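Local atomic coordinates of PrgA (Enterococcus faecalis, PDB entry 6Z9K), a protein that provides surface exclusion against unwanted conjugation, extends far outside the cell, probably from a cell-wall anchor, and carries the CAP domain described here. Residues T28-S31 with A32-A36. Numbering follows the deposited sequence.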
# COMPACT_ATOMS: atom_id res chain seq x y z
N THR A 28 -1.93 21.51 -3.00
CA THR A 28 -1.51 22.91 -2.75
C THR A 28 -0.93 23.55 -4.00
O THR A 28 -0.97 24.79 -4.08
CB THR A 28 -0.55 23.00 -1.57
OG1 THR A 28 0.53 22.09 -1.75
CG2 THR A 28 -1.22 22.72 -0.25
N LYS A 29 -0.43 22.77 -4.96
CA LYS A 29 0.14 23.39 -6.17
C LYS A 29 -0.95 23.83 -7.13
O LYS A 29 -0.69 24.77 -7.89
CB LYS A 29 1.13 22.44 -6.86
CG LYS A 29 2.36 22.17 -5.99
CD LYS A 29 3.67 22.03 -6.77
CE LYS A 29 3.70 20.78 -7.60
NZ LYS A 29 5.07 20.23 -7.77
N LEU A 30 -2.07 23.13 -7.21
CA LEU A 30 -3.10 23.32 -8.23
C LEU A 30 -4.27 24.13 -7.65
O LEU A 30 -4.48 24.14 -6.42
CB LEU A 30 -3.59 21.98 -8.78
CG LEU A 30 -2.52 21.08 -9.43
CD1 LEU A 30 -3.17 19.82 -9.93
CD2 LEU A 30 -1.77 21.81 -10.54
N SER A 31 -4.99 24.80 -8.53
CA SER A 31 -6.24 25.53 -8.20
C SER A 31 -7.34 24.54 -7.82
O SER A 31 -7.24 23.36 -8.17
CB SER A 31 -6.68 26.39 -9.36
OG SER A 31 -7.25 25.63 -10.43
N ALA A 32 -8.42 25.02 -7.20
CA ALA A 32 -9.64 24.21 -6.94
C ALA A 32 -10.14 23.55 -8.22
O ALA A 32 -10.44 22.33 -8.15
CB ALA A 32 -10.71 25.09 -6.31
N GLU A 33 -10.24 24.29 -9.32
CA GLU A 33 -10.78 23.76 -10.58
C GLU A 33 -9.83 22.67 -11.12
O GLU A 33 -10.28 21.58 -11.52
CB GLU A 33 -11.01 24.86 -11.61
CG GLU A 33 -11.74 24.31 -12.81
CD GLU A 33 -12.15 25.33 -13.86
OE1 GLU A 33 -12.52 26.48 -13.48
OE2 GLU A 33 -12.14 24.92 -15.06
N GLU A 34 -8.52 22.89 -11.07
CA GLU A 34 -7.54 21.89 -11.57
C GLU A 34 -7.55 20.64 -10.68
O GLU A 34 -7.35 19.53 -11.19
CB GLU A 34 -6.11 22.42 -11.51
CG GLU A 34 -5.85 23.48 -12.54
CD GLU A 34 -4.48 24.13 -12.38
OE1 GLU A 34 -4.20 24.69 -11.31
OE2 GLU A 34 -3.65 24.02 -13.36
N ILE A 35 -7.68 20.81 -9.36
CA ILE A 35 -7.77 19.63 -8.44
C ILE A 35 -8.99 18.79 -8.83
O ILE A 35 -8.86 17.56 -8.95
CB ILE A 35 -7.84 20.07 -6.97
CG1 ILE A 35 -6.50 20.67 -6.53
CG2 ILE A 35 -8.24 18.87 -6.08
CD1 ILE A 35 -6.54 21.44 -5.29
N ALA A 36 -10.15 19.41 -9.01
CA ALA A 36 -11.40 18.70 -9.32
C ALA A 36 -11.18 17.90 -10.61
O ALA A 36 -11.60 16.73 -10.70
CB ALA A 36 -12.57 19.65 -9.41
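Ser31 and Glu34 form a capping box at the start of helix 32-45, a clear case of how a helix makes up for the backbone acceptors its first turn lacks. Ser31 is the N-cap, and each of the two residues uses its side chain to bind the other's main chain. Glu34 N donates to Ser31 OG at 3.1 Å, with an N-H...O angle of 164°. In return, Ser31 N donates to Glu34 OE1 at 2.9 Å, almost straight at 174° and onto the anti lone pair of that oxygen. With chi1 of 75°, the serine hydroxyl sits between its own backbone N and carbonyl carbon, a setting that turns OG toward the backbone N-H of Glu34. Glu34 sends its extended chain back alongside the serine, bringing CG within 3.3 Å of Ser31 OG. Its other oxygen, OE2, forms a salt bridge with Lys21, so the two ends of the carboxylate are held by different partners, which probably limits its rotation. The first helical bond follows, from Ile35 N to Ser31 O at 2.8 Å. Beside the box, Leu30 CB makes an apolar contact with Ile35 CG1 at 3.9 Å. The Leu30 side chain also crosses that of Glu34 at about a right angle, their CB atoms 3.7 Å apart. Leu30 also rests on Lys21, while Ile35 reaches the loop at Tyr183. The whole turn lies at the surface, away from the magnesium site, where the chain leaves short helix 26-29 and, after Leu30 and Ser31, enters helix 32-45.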